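PDB 3I16: aluminum resistance protein from Clostridium novyi, which is probably a pyridoxal-5'-phosphate-dependent carbon-sulfur lyase of the methionine gamma-lyase family, thought to take part in aluminium resistance. Local coordinates for residues B[55-60]-B[79-84]; B[250-255]-B[287-292]; B[298-303]-B[407-412]; B[356-361]-B[381-386]. All coordinates share one frame; numbering follows the deposited sequence.

Contact 1. Residues B[55-60]-B[79-84]; sequences ERISEA and DAVYAR
Glu55 and Arg84 meet through a salt bridge that is nearly linear at the donor. Arg84 NE lies 2.6 Å from Glu55 OE2 with an N-H...O angle of 176°, and the oxygen sits at the edge of the guanidinium, almost in its plane. On the acceptor side the approach is from the anti direction, somewhat tilted out of the carboxylate plane, and the two flat groups are turned 43° against each other. Arg84 NH2 reaches Glu55 OE2 only weakly, at 3.3 Å, so one carboxylate oxygen carries the whole pairing. The other branch, OE1, lies against the Ala80 methyl, whose CB is also 3.4 Å from Glu55 CD.

The aliphatic part of Glu55 packs on Val81. A bend at its second torsion (chi2 -59°) brings the carboxylate over the Ala80 methyl and within reach of Arg84, while Glu55 CB and CG both rest on the CG2 branch of Val81, with CG at 3.7 Å. Ile57 CD1 comes to 3.9 Å from Val81 CG2, the two side chains crossing at a slant.

Farther out, Phe52 backs both Ile57 and Val81, and Glu54 adds a long, weak ion pair to Arg84 NH1. Arg56 leaves helical geometry with positive phi, and its cation-pi partner is Phe361 of the second subunit, whose Ile358 also packs on Ile57. The pattern is that of a Schellman motif ending helix 17-54, with the departing chain pinned to helix 73-86 at a subunit interface.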
loop_
_atom_site.group_PDB
_atom_site.type_symbol
_atom_site.label_atom_id
_atom_site.label_comp_id
_atom_site.label_asym_id
_atom_site.label_seq_id
_atom_site.Cartn_x
_atom_site.Cartn_y
_atom_site.Cartn_z
ATOM N N GLU B 55 17.431 -5.968 18.805
ATOM C CA GLU B 55 16.778 -4.702 18.507
ATOM C C GLU B 55 15.343 -4.626 19.005
ATOM O O GLU B 55 14.658 -3.628 18.765
ATOM C CB GLU B 55 16.834 -4.416 16.992
ATOM C CG GLU B 55 18.209 -4.071 16.533
ATOM C CD GLU B 55 18.772 -2.851 17.248
ATOM O OE1 GLU B 55 18.005 -1.895 17.532
ATOM O OE2 GLU B 55 19.995 -2.852 17.501
ATOM N N ARG B 56 14.874 -5.675 19.675
ATOM C CA ARG B 56 13.531 -5.689 20.249
ATOM C C ARG B 56 12.427 -5.328 19.241
ATOM O O ARG B 56 11.527 -4.528 19.518
ATOM C CB ARG B 56 13.518 -4.790 21.486
ATOM C CG ARG B 56 14.493 -5.283 22.573
ATOM C CD ARG B 56 14.678 -4.258 23.698
ATOM N NE ARG B 56 13.464 -4.071 24.481
ATOM C CZ ARG B 56 13.069 -4.860 25.487
ATOM N NH1 ARG B 56 13.778 -5.923 25.859
ATOM N NH2 ARG B 56 11.935 -4.591 26.120
ATOM N N ILE B 57 12.504 -5.955 18.071
ATOM C CA ILE B 57 11.541 -5.708 17.022
ATOM C C ILE B 57 10.150 -6.169 17.497
ATOM O O ILE B 57 10.002 -7.255 18.040
ATOM C CB ILE B 57 11.969 -6.402 15.685
ATOM C CG1 ILE B 57 13.324 -5.864 15.198
ATOM C CG2 ILE B 57 10.912 -6.226 14.576
ATOM C CD1 ILE B 57 13.382 -4.355 14.969
ATOM N N SER B 58 9.160 -5.300 17.309
ATOM C CA SER B 58 7.773 -5.538 17.656
ATOM C C SER B 58 6.882 -5.132 16.480
ATOM O O SER B 58 7.358 -4.583 15.480
ATOM C CB SER B 58 7.393 -4.676 18.844
ATOM O OG SER B 58 7.371 -3.309 18.463
ATOM N N GLU B 59 5.577 -5.352 16.623
ATOM C CA GLU B 59 4.626 -4.955 15.582
ATOM C C GLU B 59 4.626 -3.447 15.377
ATOM O O GLU B 59 4.329 -2.989 14.282
ATOM C CB GLU B 59 3.223 -5.504 15.860
ATOM C CG GLU B 59 3.217 -7.048 15.797
ATOM C CD GLU B 59 1.865 -7.699 16.084
ATOM O OE1 GLU B 59 1.001 -7.077 16.761
ATOM O OE2 GLU B 59 1.692 -8.866 15.643
ATOM N N ALA B 60 5.025 -2.684 16.400
ATOM C CA ALA B 60 5.131 -1.218 16.312
ATOM C C ALA B 60 6.156 -0.752 15.267
ATOM O O ALA B 60 6.111 0.407 14.820
ATOM C CB ALA B 60 5.493 -0.632 17.663
ATOM N N ASP B 79 17.772 -0.543 9.927
ATOM C CA ASP B 79 19.183 -0.248 9.727
ATOM C C ASP B 79 20.018 -0.895 10.846
ATOM O O ASP B 79 21.069 -1.505 10.578
ATOM C CB ASP B 79 19.450 1.249 9.691
ATOM C CG ASP B 79 18.905 1.927 8.440
ATOM O OD1 ASP B 79 18.516 1.256 7.457
ATOM O OD2 ASP B 79 18.833 3.171 8.456
ATOM N N ALA B 80 19.515 -0.803 12.073
ATOM C CA ALA B 80 20.184 -1.374 13.240
ATOM C C ALA B 80 20.233 -2.882 13.171
ATOM O O ALA B 80 21.248 -3.488 13.526
ATOM C CB ALA B 80 19.487 -0.904 14.554
ATOM N N VAL B 81 19.134 -3.502 12.739
ATOM C CA VAL B 81 19.121 -4.964 12.566
ATOM C C VAL B 81 20.157 -5.390 11.514
ATOM O O VAL B 81 20.892 -6.357 11.729
ATOM C CB VAL B 81 17.720 -5.499 12.189
ATOM C CG1 VAL B 81 17.782 -6.962 11.771
ATOM C CG2 VAL B 81 16.748 -5.313 13.359
ATOM N N TYR B 82 20.205 -4.676 10.384
ATOM C CA TYR B 82 21.170 -4.988 9.316
ATOM C C TYR B 82 22.615 -4.884 9.829
ATOM O O TYR B 82 23.459 -5.738 9.532
ATOM C CB TYR B 82 20.990 -4.067 8.093
ATOM C CG TYR B 82 20.203 -4.641 6.936
ATOM C CD1 TYR B 82 18.859 -4.949 7.057
ATOM C CD2 TYR B 82 20.803 -4.825 5.690
ATOM C CE1 TYR B 82 18.151 -5.490 5.988
ATOM C CE2 TYR B 82 20.094 -5.353 4.600
ATOM C CZ TYR B 82 18.769 -5.667 4.756
ATOM O OH TYR B 82 18.053 -6.163 3.689
ATOM N N ALA B 83 22.879 -3.825 10.583
ATOM C CA ALA B 83 24.195 -3.554 11.166
ATOM C C ALA B 83 24.649 -4.671 12.113
ATOM O O ALA B 83 25.818 -5.091 12.063
ATOM C CB ALA B 83 24.206 -2.183 11.844
ATOM N N ARG B 84 23.714 -5.198 12.913
ATOM C CA ARG B 84 24.012 -6.352 13.750
ATOM C C ARG B 84 24.283 -7.606 12.923
ATOM O O ARG B 84 25.210 -8.348 13.242
ATOM C CB ARG B 84 22.887 -6.634 14.739
ATOM C CG ARG B 84 22.839 -5.637 15.869
ATOM C CD ARG B 84 21.646 -5.881 16.747
ATOM N NE ARG B 84 21.579 -4.866 17.789
ATOM C CZ ARG B 84 22.256 -4.919 18.931
ATOM N NH1 ARG B 84 23.056 -5.950 19.216
ATOM N NH2 ARG B 84 22.117 -3.935 19.808
#

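Contact 2. Residues B[250-255]-B[287-292]; sequences IAPTGG and VRSMYQ. With EDO (1,2-ethanediol), chain M; EDO (1,2-ethanediol), chain H.
Ile250 reaches Gln292 because its first torsion (chi1 67°) sets CG1 between the backbone N and the carbonyl carbon and the second is extended. Ile250 CG1 therefore comes over the carbonyl oxygen of Ser289, at 3.5 Å, and CD1 goes on to touch Gln292 CB at 3.7 Å, the two side chains crossing at about a right angle. Ser289 adopts the same kind of first torsion (chi1 69°), which directs OG back to the carbonyl of Val286, its hydrogen-bond partner, while Pro252 CD lies 3.2 Å from Ser289 OG.

No hydrogen bond joins the loop 250-255 to the start of helix 287-318 directly. Two ethanediol molecules, probably from the crystallisation liquor, occupy the polar margin. One has its O2 doubtfully close to Gln292 OE1 and takes bonds from Arg288, NE on O2 and NH2 on O1, the latter at 3.0 Å and 170°. The other bonds through its O2 to Ile250 O, at 2.8 Å. The diols also reach Ile250, Arg288 and Gln292 of the second subunit, and Gln292 NE2 bonds to Gly249 O there.

The chemistry thus divides: van der Waals contact joins loop and helix within the chain, while the polar ends of Arg288 and Gln292 serve the subunit interface, where small hydroxylated molecules can bridge them.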
loop_
_atom_site.group_PDB
_atom_site.type_symbol
_atom_site.label_atom_id
_atom_site.label_comp_id
_atom_site.label_asym_id
_atom_site.label_seq_id
_atom_site.Cartn_x
_atom_site.Cartn_y
_atom_site.Cartn_z
ATOM N N ILE B 250 10.942 -11.232 -1.169
ATOM C CA ILE B 250 9.740 -10.436 -0.880
ATOM C C ILE B 250 9.930 -8.907 -0.757
ATOM O O ILE B 250 8.983 -8.163 -0.942
ATOM C CB ILE B 250 8.939 -11.026 0.301
ATOM C CG1 ILE B 250 9.686 -10.908 1.608
ATOM C CG2 ILE B 250 8.605 -12.533 0.041
ATOM C CD1 ILE B 250 8.914 -11.497 2.759
ATOM N N ALA B 251 11.132 -8.434 -0.472
ATOM C CA ALA B 251 11.392 -6.990 -0.504
ATOM C C ALA B 251 11.021 -6.534 -1.937
ATOM O O ALA B 251 11.431 -7.159 -2.909
ATOM C CB ALA B 251 12.874 -6.706 -0.207
ATOM N N PRO B 252 10.207 -5.498 -2.072
ATOM C CA PRO B 252 9.766 -5.110 -3.409
ATOM C C PRO B 252 10.750 -4.264 -4.244
ATOM O O PRO B 252 10.588 -4.207 -5.467
ATOM C CB PRO B 252 8.481 -4.336 -3.128
ATOM C CG PRO B 252 8.680 -3.754 -1.807
ATOM C CD PRO B 252 9.454 -4.780 -1.032
ATOM N N THR B 253 11.732 -3.622 -3.599
ATOM C CA THR B 253 12.755 -2.840 -4.281
ATOM C C THR B 253 13.764 -2.380 -3.226
ATOM O O THR B 253 13.681 -2.799 -2.076
ATOM C CB THR B 253 12.149 -1.620 -5.058
ATOM O OG1 THR B 253 13.164 -0.980 -5.849
ATOM C CG2 THR B 253 11.510 -0.661 -4.095
ATOM N N GLY B 254 14.754 -1.583 -3.622
ATOM C CA GLY B 254 15.679 -1.011 -2.657
ATOM C C GLY B 254 17.081 -1.557 -2.648
ATOM O O GLY B 254 17.434 -2.438 -3.428
ATOM N N GLY B 255 17.874 -1.014 -1.730
ATOM C CA GLY B 255 19.246 -1.424 -1.543
ATOM C C GLY B 255 19.707 -1.263 -0.114
ATOM O O GLY B 255 19.023 -0.666 0.734
ATOM N N VAL B 287 8.084 -1.465 4.738
ATOM C CA VAL B 287 9.089 -1.841 5.722
ATOM C C VAL B 287 8.843 -3.241 6.277
ATOM O O VAL B 287 9.801 -4.022 6.452
ATOM C CB VAL B 287 9.219 -0.796 6.859
ATOM C CG1 VAL B 287 8.090 -0.936 7.847
ATOM C CG2 VAL B 287 10.553 -0.960 7.557
ATOM N N ARG B 288 7.587 -3.619 6.496
ATOM C CA ARG B 288 7.358 -4.971 7.018
ATOM C C ARG B 288 7.920 -6.052 6.074
ATOM O O ARG B 288 8.489 -7.029 6.531
ATOM C CB ARG B 288 5.895 -5.252 7.318
ATOM C CG ARG B 288 5.696 -6.579 8.025
ATOM C CD ARG B 288 4.247 -6.890 8.337
ATOM N NE ARG B 288 3.509 -7.219 7.122
ATOM C CZ ARG B 288 2.456 -6.562 6.626
ATOM N NH1 ARG B 288 1.892 -5.529 7.259
ATOM N NH2 ARG B 288 1.917 -6.995 5.488
ATOM N N SER B 289 7.757 -5.874 4.772
ATOM C CA SER B 289 8.240 -6.859 3.803
ATOM C C SER B 289 9.765 -6.896 3.775
ATOM O O SER B 289 10.370 -7.931 3.411
ATOM C CB SER B 289 7.676 -6.569 2.400
ATOM O OG SER B 289 8.233 -5.374 1.880
HETATM N N MSE B 290 10.401 -5.778 4.132
HETATM C CA MSE B 290 11.870 -5.750 4.183
HETATM C C MSE B 290 12.388 -6.517 5.386
HETATM O O MSE B 290 13.374 -7.259 5.269
HETATM C CB MSE B 290 12.414 -4.338 4.164
HETATM C CG MSE B 290 12.436 -3.764 2.775
HETATM SE SE MSE B 290 13.125 -1.987 2.824
HETATM C CE MSE B 290 11.462 -1.019 3.157
ATOM N N TYR B 291 11.726 -6.359 6.529
ATOM C CA TYR B 291 12.079 -7.129 7.730
ATOM C C TYR B 291 11.827 -8.625 7.462
ATOM O O TYR B 291 12.699 -9.500 7.693
ATOM C CB TYR B 291 11.212 -6.745 8.936
ATOM C CG TYR B 291 11.595 -5.490 9.712
ATOM C CD1 TYR B 291 12.657 -5.511 10.608
ATOM C CD2 TYR B 291 10.851 -4.315 9.617
ATOM C CE1 TYR B 291 12.998 -4.396 11.350
ATOM C CE2 TYR B 291 11.198 -3.178 10.350
ATOM C CZ TYR B 291 12.278 -3.234 11.223
ATOM O OH TYR B 291 12.647 -2.141 11.996
ATOM N N GLN B 292 10.626 -8.921 6.974
ATOM C CA GLN B 292 10.263 -10.315 6.741
ATOM C C GLN B 292 11.184 -10.999 5.719
ATOM O O GLN B 292 11.560 -12.160 5.895
ATOM C CB GLN B 292 8.796 -10.458 6.350
ATOM C CG GLN B 292 8.321 -11.897 6.526
ATOM C CD GLN B 292 6.857 -12.108 6.298
ATOM O OE1 GLN B 292 6.121 -11.187 5.949
ATOM N NE2 GLN B 292 6.410 -13.353 6.509
HETATM C C1 EDO M . 4.063 -9.825 3.326
HETATM O O1 EDO M . 2.794 -9.422 3.882
HETATM C C2 EDO M . 5.215 -8.958 3.819
HETATM O O2 EDO M . 5.238 -8.919 5.249
HETATM C C1 EDO H . 4.434 -9.519 -1.557
HETATM O O1 EDO H . 4.732 -9.943 -2.898
HETATM C C2 EDO H . 5.683 -9.108 -0.810
HETATM O O2 EDO H . 6.266 -7.968 -1.438
#

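Contact 3. Residues B[298-303]-B[407-412]; sequences PHISME and GGLTFD. With EDO (1,2-ethanediol), chain L.
Glu303 lies along the backbone of residues 408-411, its CB 3.6 Å from Gly408 O and its CG 3.8 Å from Leu409 O. This is a helix N-terminus held by a neighbouring helix: Thr410 is the N-cap of helix 411-425, and a carboxylate from helix 287-318 supplements the cap, in a subunit whose family places it in the aminotransferase-like clan of pyridoxal-phosphate enzymes. Glu303 OE1 accepts the Phe411 N-H, with 2.7 Å to Phe411 N and an angle of 152°, using the lone pair that faces away from OE2. The bend at its second torsion (chi2 -60°) folds the carboxylate back to this amide.

The same acid binds an ethanediol, the diol O2 bonding Glu303 OE2 at 2.7 Å; the diol O1 lies too close to Glu303 OE1 for that pair to be relied on. The diol is also bonded to Lys306. A negative group beside the first turn of a helix is probably favoured by the helix dipole.

Phe411 sets its ring with an edge toward the carbonyl oxygen of Glu303, while Phe34 of helix 17-54 meets it edge-to-face. Thr410 OG1 caps His413 N and also bonds Gln45 OE1 of the second subunit, which ties this turn to the interface.

About one helical turn before Glu303, Ile300 packs on Leu409, with Ile300 CG2 4.3 Å from Leu409 CD2. Ile300 CD1 presses to 3.2 Å from Leu409 O, a buried carbonyl oxygen with no polar partner in the model.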
loop_
_atom_site.group_PDB
_atom_site.type_symbol
_atom_site.label_atom_id
_atom_site.label_comp_id
_atom_site.label_asym_id
_atom_site.label_seq_id
_atom_site.Cartn_x
_atom_site.Cartn_y
_atom_site.Cartn_z
ATOM N N PRO B 298 18.310 -16.131 4.739
ATOM C CA PRO B 298 19.254 -17.236 4.887
ATOM C C PRO B 298 18.756 -18.530 4.217
ATOM O O PRO B 298 19.537 -19.233 3.580
ATOM C CB PRO B 298 19.345 -17.396 6.409
ATOM C CG PRO B 298 19.138 -15.982 6.917
ATOM C CD PRO B 298 18.147 -15.363 5.997
ATOM N N HIS B 299 17.457 -18.802 4.354
ATOM C CA HIS B 299 16.803 -19.962 3.770
ATOM C C HIS B 299 16.648 -19.861 2.252
ATOM O O HIS B 299 17.116 -20.734 1.508
ATOM C CB HIS B 299 15.421 -20.160 4.432
ATOM C CG HIS B 299 14.689 -21.371 3.949
ATOM N ND1 HIS B 299 14.798 -22.602 4.557
ATOM C CD2 HIS B 299 13.852 -21.541 2.897
ATOM C CE1 HIS B 299 14.052 -23.474 3.905
ATOM N NE2 HIS B 299 13.463 -22.854 2.894
ATOM N N ILE B 300 16.007 -18.793 1.790
ATOM C CA ILE B 300 15.726 -18.615 0.354
ATOM C C ILE B 300 17.043 -18.565 -0.406
ATOM O O ILE B 300 17.116 -19.054 -1.516
ATOM C CB ILE B 300 14.867 -17.340 0.051
ATOM C CG1 ILE B 300 13.484 -17.377 0.737
ATOM C CG2 ILE B 300 14.658 -17.135 -1.466
ATOM C CD1 ILE B 300 12.540 -18.438 0.250
ATOM N N SER B 301 18.051 -17.898 0.159
ATOM C CA SER B 301 19.390 -17.838 -0.480
ATOM C C SER B 301 19.919 -19.256 -0.778
ATOM O O SER B 301 20.449 -19.506 -1.852
ATOM C CB SER B 301 20.402 -17.068 0.393
ATOM O OG SER B 301 20.084 -15.675 0.480
HETATM N N MSE B 302 19.748 -20.185 0.164
HETATM C CA MSE B 302 20.196 -21.560 -0.062
HETATM C C MSE B 302 19.297 -22.387 -1.012
HETATM O O MSE B 302 19.771 -23.366 -1.634
HETATM C CB MSE B 302 20.403 -22.258 1.264
HETATM C CG MSE B 302 21.546 -21.667 2.063
HETATM SE SE MSE B 302 23.220 -21.650 0.988
HETATM C CE MSE B 302 24.439 -21.458 2.483
ATOM N N GLU B 303 18.020 -22.043 -1.102
ATOM C CA GLU B 303 17.145 -22.680 -2.076
ATOM C C GLU B 303 17.698 -22.367 -3.464
ATOM O O GLU B 303 17.814 -23.250 -4.300
ATOM C CB GLU B 303 15.702 -22.164 -1.962
ATOM C CG GLU B 303 14.976 -22.543 -0.690
ATOM C CD GLU B 303 14.848 -24.059 -0.505
ATOM O OE1 GLU B 303 14.434 -24.767 -1.451
ATOM O OE2 GLU B 303 15.133 -24.530 0.604
ATOM N N GLY B 407 18.738 -17.882 -8.897
ATOM C CA GLY B 407 17.459 -17.711 -8.264
ATOM C C GLY B 407 16.664 -18.979 -8.163
ATOM O O GLY B 407 17.030 -20.002 -8.719
ATOM N N GLY B 408 15.551 -18.868 -7.443
ATOM C CA GLY B 408 14.662 -19.981 -7.176
ATOM C C GLY B 408 14.139 -19.793 -5.774
ATOM O O GLY B 408 14.848 -20.077 -4.807
ATOM N N LEU B 409 12.897 -19.323 -5.658
ATOM C CA LEU B 409 12.293 -19.089 -4.338
ATOM C C LEU B 409 12.243 -20.372 -3.538
ATOM O O LEU B 409 12.349 -20.342 -2.297
ATOM C CB LEU B 409 10.913 -18.455 -4.457
ATOM C CG LEU B 409 10.831 -17.071 -5.093
ATOM C CD1 LEU B 409 9.392 -16.672 -5.236
ATOM C CD2 LEU B 409 11.611 -16.054 -4.264
ATOM N N THR B 410 12.062 -21.485 -4.257
ATOM C CA THR B 410 12.164 -22.835 -3.709
ATOM C C THR B 410 13.056 -23.668 -4.645
ATOM O O THR B 410 13.121 -23.424 -5.856
ATOM C CB THR B 410 10.804 -23.526 -3.572
ATOM O OG1 THR B 410 10.297 -23.875 -4.872
ATOM C CG2 THR B 410 9.802 -22.628 -2.830
ATOM N N PHE B 411 13.758 -24.641 -4.082
ATOM C CA PHE B 411 14.607 -25.525 -4.880
ATOM C C PHE B 411 13.758 -26.343 -5.886
ATOM O O PHE B 411 14.179 -26.599 -7.028
ATOM C CB PHE B 411 15.408 -26.447 -3.955
ATOM C CG PHE B 411 16.120 -27.538 -4.678
ATOM C CD1 PHE B 411 17.162 -27.241 -5.520
ATOM C CD2 PHE B 411 15.734 -28.864 -4.522
ATOM C CE1 PHE B 411 17.821 -28.234 -6.196
ATOM C CE2 PHE B 411 16.386 -29.878 -5.209
ATOM C CZ PHE B 411 17.426 -29.573 -6.039
ATOM N N ASP B 412 12.569 -26.748 -5.453
ATOM C CA ASP B 412 11.625 -27.421 -6.333
ATOM C C ASP B 412 11.297 -26.579 -7.553
ATOM O O ASP B 412 11.247 -27.121 -8.665
ATOM C CB ASP B 412 10.323 -27.770 -5.622
ATOM C CG ASP B 412 10.478 -28.906 -4.621
ATOM O OD1 ASP B 412 11.112 -29.925 -4.951
ATOM O OD2 ASP B 412 9.898 -28.797 -3.509
HETATM C C1 EDO L . 15.199 -27.979 -0.714
HETATM O O1 EDO L . 14.031 -27.158 -0.850
HETATM C C2 EDO L . 15.655 -28.058 0.736
HETATM O O2 EDO L . 16.295 -26.849 1.189
#

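Contact 4. Residues B[356-361]-B[381-386]; sequences SPIDSF and GAFIQG
Ile358 and Phe383 supply the apolar part of this contact, in a CH-pi interaction. Ile358 CG1 stands 4.0 Å from the ring centroid and only 9° off the ring normal, over the centre of one face, and CD1 continues outward to Phe383 CE1 at 3.6 Å. With CG anti to its carbonyl carbon (chi1 -67°), the Phe383 ring swings back toward the loop 356-361. Pro357 meets the same ring obliquely, its CG 3.7 Å from Phe383 CE2. Lower on the side chain, Ile358 CB sits against the carbonyl oxygen of Ala382 at 3.6 Å.

The polar link is water-mediated, no direct hydrogen bond spanning the two loops. One water accepts from Gly381 N at 3.0 Å and donates to Ser356 OG at 2.7 Å; a second donates to Gly381 O at 2.8 Å but meets Ser356 OG only weakly. Ser356 OG is also bonded to Ile352 O, which fixes the hydroxyl, and the carboxylate of Glu390 takes the amides of Phe383 and Ile384.

The chemistry implies a division: Gly381 N and O are each bonded to a water that also meets Ser356 OG, while the direct contact is apolar, chiefly Ile358 over the Phe383 face with Pro357 beside the ring.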
loop_
_atom_site.group_PDB
_atom_site.type_symbol
_atom_site.label_atom_id
_atom_site.label_comp_id
_atom_site.label_asym_id
_atom_site.label_seq_id
_atom_site.Cartn_x
_atom_site.Cartn_y
_atom_site.Cartn_z
ATOM N N SER B 356 8.532 -20.259 -15.440
ATOM C CA SER B 356 8.244 -19.281 -14.387
ATOM C C SER B 356 6.746 -19.115 -14.104
ATOM O O SER B 356 5.911 -19.408 -14.979
ATOM C CB SER B 356 8.881 -17.946 -14.748
ATOM O OG SER B 356 10.288 -18.118 -14.838
ATOM N N PRO B 357 6.402 -18.674 -12.876
ATOM C CA PRO B 357 5.001 -18.513 -12.529
ATOM C C PRO B 357 4.352 -17.293 -13.158
ATOM O O PRO B 357 3.174 -17.347 -13.526
ATOM C CB PRO B 357 5.024 -18.354 -11.011
ATOM C CG PRO B 357 6.358 -17.879 -10.676
ATOM C CD PRO B 357 7.275 -18.524 -11.694
ATOM N N ILE B 358 5.115 -16.216 -13.297
ATOM C CA ILE B 358 4.602 -14.961 -13.836
ATOM C C ILE B 358 5.138 -14.730 -15.257
ATOM O O ILE B 358 6.304 -14.965 -15.526
ATOM C CB ILE B 358 4.975 -13.757 -12.928
ATOM C CG1 ILE B 358 4.681 -14.069 -11.457
ATOM C CG2 ILE B 358 4.220 -12.503 -13.386
ATOM C CD1 ILE B 358 3.276 -14.562 -11.176
ATOM N N ASP B 359 4.280 -14.285 -16.163
ATOM C CA ASP B 359 4.681 -14.024 -17.550
ATOM C C ASP B 359 5.340 -15.212 -18.250
ATOM O O ASP B 359 6.217 -15.030 -19.100
ATOM C CB ASP B 359 5.596 -12.783 -17.600
ATOM C CG ASP B 359 4.851 -11.518 -17.245
ATOM O OD1 ASP B 359 3.740 -11.346 -17.771
ATOM O OD2 ASP B 359 5.373 -10.698 -16.476
ATOM N N SER B 360 4.865 -16.425 -17.939
ATOM C CA SER B 360 5.400 -17.650 -18.544
ATOM C C SER B 360 5.217 -17.722 -20.045
ATOM O O SER B 360 5.916 -18.465 -20.707
ATOM C CB SER B 360 4.731 -18.878 -17.941
ATOM O OG SER B 360 3.322 -18.832 -18.112
ATOM N N PHE B 361 4.277 -16.952 -20.568
ATOM C CA PHE B 361 3.914 -16.962 -21.989
ATOM C C PHE B 361 4.639 -15.884 -22.811
ATOM O O PHE B 361 4.521 -15.851 -24.027
ATOM C CB PHE B 361 2.400 -16.754 -22.117
ATOM C CG PHE B 361 1.922 -15.505 -21.438
ATOM C CD1 PHE B 361 1.888 -14.301 -22.122
ATOM C CD2 PHE B 361 1.549 -15.528 -20.089
ATOM C CE1 PHE B 361 1.474 -13.136 -21.490
ATOM C CE2 PHE B 361 1.150 -14.373 -19.441
ATOM C CZ PHE B 361 1.102 -13.169 -20.145
ATOM N N GLY B 381 10.416 -14.212 -15.260
ATOM C CA GLY B 381 8.993 -14.336 -14.930
ATOM C C GLY B 381 8.800 -14.287 -13.429
ATOM O O GLY B 381 8.584 -15.323 -12.794
ATOM N N ALA B 382 8.774 -13.074 -12.887
ATOM C CA ALA B 382 8.849 -12.867 -11.446
ATOM C C ALA B 382 7.720 -12.063 -10.782
ATOM O O ALA B 382 7.064 -11.245 -11.413
ATOM C CB ALA B 382 10.193 -12.192 -11.156
ATOM N N PHE B 383 7.523 -12.309 -9.489
ATOM C CA PHE B 383 6.584 -11.533 -8.684
ATOM C C PHE B 383 7.111 -10.090 -8.528
ATOM O O PHE B 383 6.341 -9.154 -8.586
ATOM C CB PHE B 383 6.373 -12.199 -7.321
ATOM C CG PHE B 383 5.676 -13.519 -7.413
ATOM C CD1 PHE B 383 4.293 -13.578 -7.481
ATOM C CD2 PHE B 383 6.394 -14.703 -7.459
ATOM C CE1 PHE B 383 3.638 -14.789 -7.587
ATOM C CE2 PHE B 383 5.734 -15.929 -7.576
ATOM C CZ PHE B 383 4.362 -15.968 -7.627
ATOM N N ILE B 384 8.428 -9.946 -8.354
ATOM C CA ILE B 384 9.091 -8.669 -8.204
ATOM C C ILE B 384 9.931 -8.474 -9.470
ATOM O O ILE B 384 10.835 -9.275 -9.757
ATOM C CB ILE B 384 9.940 -8.628 -6.929
ATOM C CG1 ILE B 384 9.065 -8.824 -5.672
ATOM C CG2 ILE B 384 10.758 -7.329 -6.866
ATOM C CD1 ILE B 384 7.964 -7.737 -5.398
ATOM N N GLN B 385 9.622 -7.418 -10.227
ATOM C CA GLN B 385 10.224 -7.203 -11.557
ATOM C C GLN B 385 11.746 -7.106 -11.533
ATOM O O GLN B 385 12.317 -6.241 -10.884
ATOM C CB GLN B 385 9.658 -5.962 -12.220
ATOM C CG GLN B 385 10.032 -5.846 -13.716
ATOM C CD GLN B 385 9.970 -4.409 -14.217
ATOM O OE1 GLN B 385 10.657 -3.538 -13.699
ATOM N NE2 GLN B 385 9.172 -4.165 -15.232
ATOM N N GLY B 386 12.393 -8.010 -12.259
ATOM C CA GLY B 386 13.852 -8.035 -12.312
ATOM C C GLY B 386 14.551 -8.729 -11.149
ATOM O O GLY B 386 15.779 -8.739 -11.093
HETATM O O HOH W 1 10.603 -17.024 -11.730
HETATM O O HOH W 2 12.425 -16.481 -15.003
#

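In the fold
From the N terminus, contact 1 closes first, bringing helix 73-86 back against the loop that follows helix 17-54. Contact 2 follows in series, closing the loop from the turn before strand 255-259 of the mixed sheet to the start of helix 287-318. Contact 3 uses that same helix farther along and closes a span of about a hundred residues at the start of helix 411-425; contact 4 is nested inside it, joining loops that flank strands of the antiparallel sheet. Ile57 packs on Tyr291, joining contacts 1 and 2; Ile384 touches Pro252, and Phe383 meets Leu409, linking contact 4 to contacts 2 and 3. All four contacts also touch the second subunit.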